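Local coordinates for protein phosphatase YwpJ (Bacillus subtilis, PDB 1NRW) that removes phosphate from phosphorylated five- and six-carbon sugars and nucleoside monophosphates in vitro, and less readily from flavin mononucleotide, with magnesium as cofactor, at residues S246-A251 with E262-I267; N133-L138 with T274-G279; D50-F55 with T62-A67; R128-N133 with S139-A144. All blocks are in the same frame, centred on the assembly; numbering follows the deposited sequence.

Contact 1 (S246-A251 with E262-I267)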
loop_
_atom_site.group_PDB
_atom_site.type_symbol
_atom_site.label_atom_id
_atom_site.label_comp_id
_atom_site.label_asym_id
_atom_site.label_seq_id
_atom_site.Cartn_x
_atom_site.Cartn_y
_atom_site.Cartn_z
ATOM N N SER A 246 -7.862 5.699 6.387
ATOM C CA SER A 246 -7.447 7.070 6.657
ATOM C C SER A 246 -7.480 7.993 5.446
ATOM O O SER A 246 -7.748 9.188 5.598
ATOM C CB SER A 246 -6.049 7.101 7.295
ATOM O OG SER A 246 -5.042 6.635 6.413
HETATM N N MSE A 247 -7.225 7.481 4.243
HETATM C CA MSE A 247 -7.259 8.395 3.111
HETATM C C MSE A 247 -8.685 8.661 2.633
HETATM O O MSE A 247 -8.967 9.746 2.132
HETATM C CB MSE A 247 -6.335 7.941 1.968
HETATM C CG MSE A 247 -6.836 6.870 1.050
HETATM SE SE MSE A 247 -5.564 6.729 -0.430
HETATM C CE MSE A 247 -6.087 4.970 -1.034
ATOM N N LEU A 248 -9.590 7.697 2.802
ATOM C CA LEU A 248 -10.983 7.945 2.430
ATOM C C LEU A 248 -11.514 8.995 3.403
ATOM O O LEU A 248 -12.253 9.902 3.014
ATOM C CB LEU A 248 -11.838 6.680 2.543
ATOM C CG LEU A 248 -11.995 5.842 1.270
ATOM C CD1 LEU A 248 -10.660 5.180 0.924
ATOM C CD2 LEU A 248 -13.083 4.789 1.479
ATOM N N GLU A 249 -11.126 8.873 4.669
ATOM C CA GLU A 249 -11.564 9.823 5.690
ATOM C C GLU A 249 -11.000 11.215 5.420
ATOM O O GLU A 249 -11.690 12.221 5.599
ATOM C CB GLU A 249 -11.121 9.350 7.080
ATOM C CG GLU A 249 -11.668 7.990 7.482
ATOM C CD GLU A 249 -11.173 7.535 8.847
ATOM O OE1 GLU A 249 -9.951 7.607 9.096
ATOM O OE2 GLU A 249 -12.006 7.096 9.667
ATOM N N ALA A 250 -9.750 11.275 4.974
ATOM C CA ALA A 250 -9.105 12.552 4.692
ATOM C C ALA A 250 -9.661 13.253 3.454
ATOM O O ALA A 250 -9.803 14.477 3.443
ATOM C CB ALA A 250 -7.601 12.351 4.540
ATOM N N ALA A 251 -9.980 12.479 2.419
ATOM C CA ALA A 251 -10.492 13.033 1.165
ATOM C C ALA A 251 -11.891 13.636 1.273
ATOM O O ALA A 251 -12.687 13.243 2.123
ATOM C CB ALA A 251 -10.491 11.957 0.080
ATOM N N GLU A 262 -16.055 -4.695 4.231
ATOM C CA GLU A 262 -17.291 -4.081 4.700
ATOM C C GLU A 262 -17.081 -2.777 5.462
ATOM O O GLU A 262 -17.874 -1.849 5.315
ATOM C CB GLU A 262 -18.079 -5.068 5.565
ATOM C CG GLU A 262 -18.621 -6.249 4.779
ATOM C CD GLU A 262 -19.377 -5.813 3.535
ATOM O OE1 GLU A 262 -20.334 -5.019 3.665
ATOM O OE2 GLU A 262 -19.013 -6.262 2.427
ATOM N N ASP A 263 -16.028 -2.687 6.271
ATOM C CA ASP A 263 -15.801 -1.450 7.010
ATOM C C ASP A 263 -15.414 -0.296 6.092
ATOM O O ASP A 263 -15.707 0.863 6.390
ATOM C CB ASP A 263 -14.743 -1.628 8.110
ATOM C CG ASP A 263 -13.496 -2.332 7.623
ATOM O OD1 ASP A 263 -13.096 -2.119 6.460
ATOM O OD2 ASP A 263 -12.907 -3.091 8.420
ATOM N N ILE A 264 -14.759 -0.603 4.975
ATOM C CA ILE A 264 -14.385 0.440 4.030
ATOM C C ILE A 264 -15.645 0.915 3.301
ATOM O O ILE A 264 -15.844 2.112 3.100
ATOM C CB ILE A 264 -13.340 -0.067 3.001
ATOM C CG1 ILE A 264 -11.991 -0.278 3.697
ATOM C CG2 ILE A 264 -13.182 0.948 1.858
ATOM C CD1 ILE A 264 -11.379 0.999 4.273
ATOM N N LYS A 265 -16.504 -0.018 2.907
ATOM C CA LYS A 265 -17.737 0.370 2.232
ATOM C C LYS A 265 -18.588 1.222 3.175
ATOM O O LYS A 265 -19.223 2.186 2.754
ATOM C CB LYS A 265 -18.538 -0.866 1.800
ATOM C CG LYS A 265 -17.946 -1.612 0.612
ATOM C CD LYS A 265 -18.939 -2.613 0.036
ATOM C CE LYS A 265 -18.386 -3.284 -1.211
ATOM N NZ LYS A 265 -19.422 -4.077 -1.953
ATOM N N SER A 266 -18.583 0.864 4.454
ATOM C CA SER A 266 -19.364 1.574 5.463
ATOM C C SER A 266 -19.053 3.065 5.586
ATOM O O SER A 266 -19.966 3.886 5.692
ATOM C CB SER A 266 -19.179 0.902 6.825
ATOM O OG SER A 266 -19.872 1.605 7.841
ATOM N N ILE A 267 -17.773 3.426 5.562
ATOM C CA ILE A 267 -17.393 4.830 5.701
ATOM C C ILE A 267 -17.363 5.608 4.392
ATOM O O ILE A 267 -17.222 6.831 4.402
ATOM C CB ILE A 267 -16.005 4.972 6.360
ATOM C CG1 ILE A 267 -14.929 4.431 5.416
ATOM C CG2 ILE A 267 -15.983 4.228 7.689
ATOM C CD1 ILE A 267 -13.517 4.729 5.859
#

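Contact 2 (N133-L138 with T274-G279)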
loop_
_atom_site.group_PDB
_atom_site.type_symbol
_atom_site.label_atom_id
_atom_site.label_comp_id
_atom_site.label_asym_id
_atom_site.label_seq_id
_atom_site.Cartn_x
_atom_site.Cartn_y
_atom_site.Cartn_z
ATOM N N ASN A 133 -9.541 -10.129 -3.471
ATOM C CA ASN A 133 -10.539 -10.799 -4.299
ATOM C C ASN A 133 -10.820 -12.214 -3.804
ATOM O O ASN A 133 -10.402 -13.198 -4.420
ATOM C CB ASN A 133 -10.067 -10.846 -5.757
ATOM C CG ASN A 133 -10.005 -9.468 -6.398
ATOM O OD1 ASN A 133 -8.946 -8.850 -6.472
ATOM N ND2 ASN A 133 -11.155 -8.980 -6.862
ATOM N N PRO A 134 -11.542 -12.332 -2.681
ATOM C CA PRO A 134 -11.879 -13.634 -2.097
ATOM C C PRO A 134 -12.651 -14.542 -3.048
ATOM O O PRO A 134 -12.638 -15.763 -2.895
ATOM C CB PRO A 134 -12.726 -13.265 -0.879
ATOM C CG PRO A 134 -12.264 -11.890 -0.530
ATOM C CD PRO A 134 -12.110 -11.236 -1.879
ATOM N N GLU A 135 -13.317 -13.937 -4.024
ATOM C CA GLU A 135 -14.132 -14.673 -4.988
ATOM C C GLU A 135 -13.358 -15.217 -6.189
ATOM O O GLU A 135 -13.898 -15.989 -6.982
ATOM C CB GLU A 135 -15.258 -13.768 -5.503
ATOM C CG GLU A 135 -14.825 -12.755 -6.576
ATOM C CD GLU A 135 -13.865 -11.681 -6.063
ATOM O OE1 GLU A 135 -13.314 -10.935 -6.893
ATOM O OE2 GLU A 135 -13.669 -11.570 -4.839
ATOM N N ALA A 136 -12.096 -14.828 -6.313
ATOM C CA ALA A 136 -11.280 -15.251 -7.444
ATOM C C ALA A 136 -10.780 -16.692 -7.385
ATOM O O ALA A 136 -10.570 -17.252 -6.312
ATOM C CB ALA A 136 -10.102 -14.299 -7.605
ATOM N N ASP A 137 -10.589 -17.279 -8.563
ATOM C CA ASP A 137 -10.099 -18.643 -8.678
ATOM C C ASP A 137 -8.679 -18.686 -8.112
ATOM O O ASP A 137 -7.819 -17.905 -8.521
ATOM C CB ASP A 137 -10.099 -19.065 -10.149
ATOM C CG ASP A 137 -9.646 -20.493 -10.345
ATOM O OD1 ASP A 137 -8.490 -20.802 -9.993
ATOM O OD2 ASP A 137 -10.446 -21.309 -10.849
ATOM N N LEU A 138 -8.441 -19.600 -7.175
ATOM C CA LEU A 138 -7.133 -19.730 -6.534
ATOM C C LEU A 138 -5.968 -19.916 -7.507
ATOM O O LEU A 138 -4.867 -19.420 -7.261
ATOM C CB LEU A 138 -7.162 -20.887 -5.525
ATOM C CG LEU A 138 -5.928 -21.200 -4.661
ATOM C CD1 LEU A 138 -4.867 -21.915 -5.488
ATOM C CD2 LEU A 138 -5.378 -19.914 -4.054
ATOM N N THR A 274 -16.174 -3.563 -8.888
ATOM C CA THR A 274 -15.010 -4.281 -8.360
ATOM C C THR A 274 -13.771 -3.902 -9.164
ATOM O O THR A 274 -13.875 -3.342 -10.261
ATOM C CB THR A 274 -15.172 -5.814 -8.464
ATOM O OG1 THR A 274 -15.228 -6.196 -9.844
ATOM C CG2 THR A 274 -16.431 -6.272 -7.756
ATOM N N ASN A 275 -12.595 -4.219 -8.632
ATOM C CA ASN A 275 -11.373 -3.897 -9.354
ATOM C C ASN A 275 -11.366 -4.573 -10.718
ATOM O O ASN A 275 -10.954 -3.970 -11.709
ATOM C CB ASN A 275 -10.126 -4.283 -8.538
ATOM C CG ASN A 275 -10.101 -5.751 -8.123
ATOM O OD1 ASN A 275 -11.138 -6.400 -7.987
ATOM N ND2 ASN A 275 -8.897 -6.270 -7.889
ATOM N N ASP A 276 -11.834 -5.818 -10.773
ATOM C CA ASP A 276 -11.868 -6.561 -12.032
ATOM C C ASP A 276 -12.817 -5.965 -13.069
ATOM O O ASP A 276 -12.612 -6.126 -14.276
ATOM C CB ASP A 276 -12.230 -8.024 -11.769
ATOM C CG ASP A 276 -11.087 -8.800 -11.144
ATOM O OD1 ASP A 276 -9.977 -8.238 -11.032
ATOM O OD2 ASP A 276 -11.291 -9.973 -10.768
ATOM N N GLU A 277 -13.859 -5.284 -12.600
ATOM C CA GLU A 277 -14.824 -4.658 -13.499
ATOM C C GLU A 277 -14.444 -3.207 -13.786
ATOM O O GLU A 277 -15.280 -2.408 -14.202
ATOM C CB GLU A 277 -16.232 -4.722 -12.892
ATOM C CG GLU A 277 -16.802 -6.128 -12.818
ATOM C CD GLU A 277 -17.068 -6.724 -14.190
ATOM O OE1 GLU A 277 -17.227 -7.958 -14.286
ATOM O OE2 GLU A 277 -17.126 -5.961 -15.174
ATOM N N HIS A 278 -13.175 -2.879 -13.559
ATOM C CA HIS A 278 -12.661 -1.532 -13.798
ATOM C C HIS A 278 -13.313 -0.455 -12.940
ATOM O O HIS A 278 -13.666 0.620 -13.436
ATOM C CB HIS A 278 -12.806 -1.188 -15.285
ATOM C CG HIS A 278 -12.418 -2.314 -16.191
ATOM N ND1 HIS A 278 -13.306 -2.914 -17.059
ATOM C CD2 HIS A 278 -11.258 -3.000 -16.307
ATOM C CE1 HIS A 278 -12.710 -3.924 -17.667
ATOM N NE2 HIS A 278 -11.466 -3.999 -17.229
ATOM N N GLY A 279 -13.441 -0.743 -11.648
ATOM C CA GLY A 279 -14.042 0.205 -10.723
ATOM C C GLY A 279 -13.389 1.576 -10.731
ATOM O O GLY A 279 -14.065 2.598 -10.606
#

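Contact 3 (D50-F55 with T62-A67)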
loop_
_atom_site.group_PDB
_atom_site.type_symbol
_atom_site.label_atom_id
_atom_site.label_comp_id
_atom_site.label_asym_id
_atom_site.label_seq_id
_atom_site.Cartn_x
_atom_site.Cartn_y
_atom_site.Cartn_z
ATOM N N ASP A 50 8.270 -0.939 -6.463
ATOM C CA ASP A 50 7.283 -1.976 -6.787
ATOM C C ASP A 50 6.255 -1.348 -7.725
ATOM O O ASP A 50 5.762 -1.991 -8.654
ATOM C CB ASP A 50 6.548 -2.484 -5.539
ATOM C CG ASP A 50 7.399 -3.392 -4.680
ATOM O OD1 ASP A 50 8.178 -4.188 -5.244
ATOM O OD2 ASP A 50 7.270 -3.326 -3.436
ATOM N N VAL A 51 5.924 -0.083 -7.473
ATOM C CA VAL A 51 4.959 0.615 -8.310
ATOM C C VAL A 51 5.577 0.883 -9.678
ATOM O O VAL A 51 4.930 0.694 -10.704
ATOM C CB VAL A 51 4.523 1.961 -7.677
ATOM C CG1 VAL A 51 3.489 2.645 -8.566
ATOM C CG2 VAL A 51 3.949 1.722 -6.284
HETATM N N MSE A 52 6.835 1.314 -9.685
HETATM C CA MSE A 52 7.536 1.608 -10.934
HETATM C C MSE A 52 7.661 0.382 -11.832
HETATM O O MSE A 52 7.601 0.495 -13.057
HETATM C CB MSE A 52 8.926 2.166 -10.632
HETATM C CG MSE A 52 8.902 3.447 -9.829
HETATM SE SE MSE A 52 8.085 4.885 -10.820
HETATM C CE MSE A 52 6.255 4.650 -10.306
ATOM N N SER A 53 7.839 -0.790 -11.228
ATOM C CA SER A 53 7.964 -2.016 -12.009
ATOM C C SER A 53 6.692 -2.272 -12.810
ATOM O O SER A 53 6.737 -2.841 -13.902
ATOM C CB SER A 53 8.256 -3.206 -11.094
ATOM O OG SER A 53 9.538 -3.074 -10.503
ATOM N N ILE A 54 5.557 -1.842 -12.268
ATOM C CA ILE A 54 4.279 -2.019 -12.950
ATOM C C ILE A 54 3.994 -0.883 -13.935
ATOM O O ILE A 54 3.518 -1.115 -15.046
ATOM C CB ILE A 54 3.115 -2.091 -11.929
ATOM C CG1 ILE A 54 3.298 -3.313 -11.022
ATOM C CG2 ILE A 54 1.775 -2.150 -12.665
ATOM C CD1 ILE A 54 2.315 -3.386 -9.876
ATOM N N PHE A 55 4.306 0.345 -13.530
ATOM C CA PHE A 55 4.046 1.522 -14.357
ATOM C C PHE A 55 5.025 1.785 -15.495
ATOM O O PHE A 55 4.626 2.246 -16.565
ATOM C CB PHE A 55 3.978 2.769 -13.471
ATOM C CG PHE A 55 2.730 2.858 -12.631
ATOM C CD1 PHE A 55 1.801 1.818 -12.604
ATOM C CD2 PHE A 55 2.478 3.999 -11.874
ATOM C CE1 PHE A 55 0.637 1.912 -11.836
ATOM C CE2 PHE A 55 1.319 4.101 -11.104
ATOM C CZ PHE A 55 0.398 3.057 -11.086
ATOM N N THR A 62 2.540 8.890 -12.357
ATOM C CA THR A 62 1.639 9.563 -11.426
ATOM C C THR A 62 2.413 9.881 -10.160
ATOM O O THR A 62 3.551 9.445 -9.995
ATOM C CB THR A 62 0.482 8.637 -10.986
ATOM O OG1 THR A 62 1.015 7.573 -10.177
ATOM C CG2 THR A 62 -0.235 8.037 -12.189
ATOM N N TRP A 63 1.800 10.650 -9.267
ATOM C CA TRP A 63 2.435 10.901 -7.982
ATOM C C TRP A 63 2.332 9.531 -7.328
ATOM O O TRP A 63 1.402 8.768 -7.624
ATOM C CB TRP A 63 1.639 11.898 -7.138
ATOM C CG TRP A 63 1.700 13.300 -7.631
ATOM C CD1 TRP A 63 0.937 13.857 -8.611
ATOM C CD2 TRP A 63 2.596 14.324 -7.182
ATOM N NE1 TRP A 63 1.301 15.170 -8.806
ATOM C CE2 TRP A 63 2.317 15.482 -7.942
ATOM C CE3 TRP A 63 3.606 14.374 -6.213
ATOM C CZ2 TRP A 63 3.016 16.684 -7.765
ATOM C CZ3 TRP A 63 4.305 15.573 -6.035
ATOM C CH2 TRP A 63 4.001 16.711 -6.811
ATOM N N VAL A 64 3.275 9.210 -6.453
ATOM C CA VAL A 64 3.247 7.923 -5.777
ATOM C C VAL A 64 3.484 8.056 -4.286
ATOM O O VAL A 64 4.505 8.603 -3.851
ATOM C CB VAL A 64 4.330 6.964 -6.315
ATOM C CG1 VAL A 64 4.269 5.627 -5.554
ATOM C CG2 VAL A 64 4.134 6.734 -7.803
ATOM N N ILE A 65 2.525 7.564 -3.516
ATOM C CA ILE A 65 2.638 7.536 -2.065
ATOM C C ILE A 65 2.932 6.063 -1.795
ATOM O O ILE A 65 2.147 5.187 -2.177
ATOM C CB ILE A 65 1.322 7.953 -1.395
ATOM C CG1 ILE A 65 1.093 9.452 -1.620
ATOM C CG2 ILE A 65 1.362 7.617 0.096
ATOM C CD1 ILE A 65 -0.237 9.962 -1.107
ATOM N N SER A 66 4.072 5.782 -1.178
ATOM C CA SER A 66 4.450 4.402 -0.901
ATOM C C SER A 66 4.776 4.169 0.565
ATOM O O SER A 66 4.785 5.101 1.363
ATOM C CB SER A 66 5.643 4.001 -1.782
ATOM O OG SER A 66 6.757 4.853 -1.584
ATOM N N ALA A 67 5.030 2.914 0.917
ATOM C CA ALA A 67 5.358 2.561 2.290
ATOM C C ALA A 67 4.314 3.070 3.284
ATOM O O ALA A 67 4.645 3.580 4.358
ATOM C CB ALA A 67 6.740 3.092 2.646
#

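Contact 4 (R128-N133 with S139-A144)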
loop_
_atom_site.group_PDB
_atom_site.type_symbol
_atom_site.label_atom_id
_atom_site.label_comp_id
_atom_site.label_asym_id
_atom_site.label_seq_id
_atom_site.Cartn_x
_atom_site.Cartn_y
_atom_site.Cartn_z
ATOM N N ARG A 128 -2.335 -11.318 -0.025
ATOM C CA ARG A 128 -2.761 -10.006 -0.518
ATOM C C ARG A 128 -3.809 -10.199 -1.618
ATOM O O ARG A 128 -4.871 -9.574 -1.588
ATOM C CB ARG A 128 -1.585 -9.228 -1.113
ATOM C CG ARG A 128 -0.525 -8.728 -0.144
ATOM C CD ARG A 128 0.584 -8.090 -0.985
ATOM N NE ARG A 128 1.712 -7.539 -0.236
ATOM C CZ ARG A 128 1.727 -6.336 0.335
ATOM N NH1 ARG A 128 0.666 -5.544 0.265
ATOM N NH2 ARG A 128 2.830 -5.905 0.934
ATOM N N PHE A 129 -3.488 -11.053 -2.590
ATOM C CA PHE A 129 -4.376 -11.348 -3.716
ATOM C C PHE A 129 -5.727 -11.872 -3.235
ATOM O O PHE A 129 -6.775 -11.364 -3.623
ATOM C CB PHE A 129 -3.769 -12.419 -4.639
ATOM C CG PHE A 129 -2.838 -11.889 -5.701
ATOM C CD1 PHE A 129 -1.504 -11.603 -5.409
ATOM C CD2 PHE A 129 -3.286 -11.734 -7.017
ATOM C CE1 PHE A 129 -0.627 -11.179 -6.406
ATOM C CE2 PHE A 129 -2.417 -11.307 -8.030
ATOM C CZ PHE A 129 -1.084 -11.032 -7.724
ATOM N N ARG A 130 -5.694 -12.907 -2.401
ATOM C CA ARG A 130 -6.919 -13.519 -1.894
ATOM C C ARG A 130 -7.778 -12.600 -1.036
ATOM O O ARG A 130 -9.003 -12.687 -1.062
ATOM C CB ARG A 130 -6.583 -14.788 -1.102
ATOM C CG ARG A 130 -5.872 -15.846 -1.932
ATOM C CD ARG A 130 -5.551 -17.087 -1.113
ATOM N NE ARG A 130 -6.758 -17.776 -0.672
ATOM C CZ ARG A 130 -6.757 -18.914 0.016
ATOM N NH1 ARG A 130 -5.609 -19.492 0.345
ATOM N NH2 ARG A 130 -7.906 -19.478 0.365
ATOM N N SER A 131 -7.141 -11.724 -0.270
ATOM C CA SER A 131 -7.890 -10.815 0.587
ATOM C C SER A 131 -8.626 -9.767 -0.235
ATOM O O SER A 131 -9.745 -9.379 0.101
ATOM C CB SER A 131 -6.949 -10.131 1.584
ATOM O OG SER A 131 -6.382 -11.091 2.460
ATOM N N ALA A 132 -7.993 -9.323 -1.317
ATOM C CA ALA A 132 -8.577 -8.312 -2.191
ATOM C C ALA A 132 -9.717 -8.890 -3.020
ATOM O O ALA A 132 -10.733 -8.230 -3.235
ATOM C CB ALA A 132 -7.511 -7.741 -3.113
ATOM N N ASN A 133 -9.541 -10.129 -3.471
ATOM C CA ASN A 133 -10.539 -10.799 -4.299
ATOM C C ASN A 133 -10.820 -12.214 -3.804
ATOM O O ASN A 133 -10.402 -13.198 -4.420
ATOM C CB ASN A 133 -10.067 -10.846 -5.757
ATOM C CG ASN A 133 -10.005 -9.468 -6.398
ATOM O OD1 ASN A 133 -8.946 -8.850 -6.472
ATOM N ND2 ASN A 133 -11.155 -8.980 -6.862
ATOM N N SER A 139 -6.204 -20.624 -8.609
ATOM C CA SER A 139 -5.147 -20.860 -9.588
ATOM C C SER A 139 -4.774 -19.579 -10.324
ATOM O O SER A 139 -3.602 -19.337 -10.612
ATOM C CB SER A 139 -5.573 -21.933 -10.595
ATOM O OG SER A 139 -6.624 -21.471 -11.424
ATOM N N VAL A 140 -5.773 -18.758 -10.635
ATOM C CA VAL A 140 -5.513 -17.499 -11.324
ATOM C C VAL A 140 -4.709 -16.596 -10.394
ATOM O O VAL A 140 -3.740 -15.960 -10.814
ATOM C CB VAL A 140 -6.832 -16.791 -11.726
ATOM C CG1 VAL A 140 -6.534 -15.419 -12.314
ATOM C CG2 VAL A 140 -7.582 -17.639 -12.743
ATOM N N LEU A 141 -5.103 -16.557 -9.124
ATOM C CA LEU A 141 -4.412 -15.733 -8.136
ATOM C C LEU A 141 -2.971 -16.188 -7.894
ATOM O O LEU A 141 -2.064 -15.366 -7.774
ATOM C CB LEU A 141 -5.169 -15.744 -6.804
ATOM C CG LEU A 141 -6.596 -15.184 -6.784
ATOM C CD1 LEU A 141 -7.095 -15.142 -5.348
ATOM C CD2 LEU A 141 -6.613 -13.781 -7.385
ATOM N N LYS A 142 -2.759 -17.496 -7.812
ATOM C CA LYS A 142 -1.416 -18.016 -7.579
ATOM C C LYS A 142 -0.486 -17.703 -8.746
ATOM O O LYS A 142 0.648 -17.266 -8.543
ATOM C CB LYS A 142 -1.460 -19.528 -7.342
ATOM C CG LYS A 142 -0.085 -20.174 -7.170
ATOM C CD LYS A 142 -0.217 -21.607 -6.657
ATOM C CE LYS A 142 1.124 -22.335 -6.630
ATOM N NZ LYS A 142 1.680 -22.527 -8.000
ATOM N N GLN A 143 -0.966 -17.925 -9.966
ATOM C CA GLN A 143 -0.152 -17.661 -11.148
ATOM C C GLN A 143 0.270 -16.203 -11.178
ATOM O O GLN A 143 1.421 -15.885 -11.480
ATOM C CB GLN A 143 -0.923 -17.987 -12.431
ATOM C CG GLN A 143 -0.143 -17.649 -13.697
ATOM C CD GLN A 143 -0.928 -17.907 -14.970
ATOM O OE1 GLN A 143 -1.328 -19.040 -15.252
ATOM N NE2 GLN A 143 -1.151 -16.854 -15.750
ATOM N N ALA A 144 -0.670 -15.319 -10.866
ATOM C CA ALA A 144 -0.390 -13.891 -10.859
ATOM C C ALA A 144 0.545 -13.529 -9.710
ATOM O O ALA A 144 1.423 -12.681 -9.862
ATOM C CB ALA A 144 -1.690 -13.108 -10.751
#

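Contact 1 (S246-A251 with E262-I267)
L248 reaches across to the neighbouring helix and meets I264 and I267, one at either end of its side chain. Its CD2 methyl comes 3.9 Å from I264 CG2, the two side chains running nearly at right angles. Nearer the backbone, L248 CB lies 4.2 Å from I267 CD1. That same methyl also rests 4.1 Å from E249 CG, so I267 is shared between two successive residues of helix 245-250. CG1 of I267 sits between backbone N and carbonyl carbon (chi1 67°), and the extended chi2 then carries CD1 out to both. E249 contributes only a methylene; its carboxylate makes a long, weak ion pair with K245. The two helices are close to parallel, 3° apart with axes 10.5 Å from each other; they lie in the Rossmann-like core of the HAD fold and lead into the parallel strands 253-256 and 270-271. Further out, S246 OG binds G218 N, while M247, a selenomethionine, packs on K217, L221 and A237. At the other helix D263 forms a salt bridge with R261, and I264 lies about 6 Å, side chain to side chain, from the metal ligands D240 and S241.

Contact 2 (N133-L138 with T274-G279)
The side-chain amides of N133 and N275 come from opposite directions and meet almost in one plane, 12° apart, closing a cyclic pair of hydrogen bonds. N133 ND2 gives to N275 OD1 at 2.8 Å, nearly straight at 176°, and N275 ND2 gives to N133 OD1 at 2.9 Å (161°). Each donor arrives in the carbonyl plane on a lone pair. The remaining N-H groups are used as well: N133 ND2 also gives to the syn lone pair of E135 OE1 (2.9 Å), and N275 ND2 to L16 O. Both amides are thereby fixed in rotation. E135 is brought there by the type I turn from N133 to A136, and its OE1 stands 4.5 Å from D276 OD2. N133 ND2, bonded to E135 OE1 and 4.0 Å from D276 OD2, probably eases this approach of two carboxylates; D276 OD1 accepts from S18 N. T274 OG1 takes the amide of E277 in an ST motif. The pair joins cap to core: 133-138 links helices 118-132 and 138-150 of the cap, whereas 274-279 connects strand 270-271 of the core to helix 279-286.

Contact 3 (D50-F55 with T62-A67)
V64 points from its strand at helix 48-55, where V51 and M52 receive its two branches. From CB, which carries the side chain toward the helix, the branches part. CG1, anti to the backbone N (chi1 179°), runs head-on into V51 CG2, tip to tip at 4.0 Å. CG2 turns the other way and lies 3.9 Å from the terminal CE of M52, a selenomethionine whose chain bends at chi2 and chi3 and slides past the valine in the opposite sense. One helical turn after V51, F55 crosses T62 at about a right angle, its CE2 edge 3.6 Å from T62 OG1 and near the ring plane; V51 CG1 lies over one face of the same ring. T62 OG1 sends its proton to W63 O at 2.8 Å, approaching from 48° above the carbonyl plane. With an alanine here, W63 O would probably lose this bond and a gap would open beside the edge of F55. Helix 48-55 and strand 63-66 belong to the beta-alpha-beta unit begun by strand 39-43, within the central sheet of the HAD core. V51 also touches T44, a phosphate-binding residue in the loop between strand 39-43 and the helix. No hydrogen bond passes between the two segments: the helix is held to the strand by methyl groups and a ring, and the hydroxyl that faces it spends its proton on its own chain, which is consistent with a weak attraction between the oxygen and the C-H edge of F55.

Contact 4 (R128-N133 with S139-A144)
This is an apolar helix-helix contact in the cap, with F129 and R130 near the end of helix 118-132 set against L141 and A144 of helix 138-150. F129 and L141 carry the contact: F129 CD2 is 3.9 Å from L141 CD2, and F129 CE2 presses to 3.3 Å from A144 CB, a tight fit. L141 O stands over one face of the ring, 3.9 Å above the plane and offset toward the rim. Chi1 of L141 (-62°) swings CG toward helix 118-132, where the fork at CG sends CD2 to F129; CD1 lies 3.7 Å from R130 CG, the two side chains at about a right angle, and 3.9 Å from N133 O. The helices form a hairpin joined by a short loop, antiparallel in sense but splayed, 140° between their directions with axes 9.9 Å apart; in HAD phosphatases of the Cof family such helices belong to the cap domain inserted into the core. Shrinking F129 to an alanine would probably open a gap beside A144 CB and L141 CD2 and leave the ring of H20 without its stacking partner. Outside the hairpin, A132 O accepts from N259 ND2 of the core.

How the contacts relate
Contacts 2 and 4 share N133 and have centres about 9 Å apart; they also touch directly, A136 CB lying 3.5 Å from L141 CD2, so the cap hairpin and its bond to the core form one continuous patch. Contact 1 falls in the chain between the two segments of contact 2. Contact 3 also lies in the core, its centre about 22 Å from that of contact 1, though their nearest atoms are about 6 Å apart and do not touch. Calcium, bound by D10, D12, D240 and S241, lies among them: about 8 Å from the side chains of I264 (contact 1) and N275 (contact 2), 9 Å from N133 and 12 Å from V51 of contact 3.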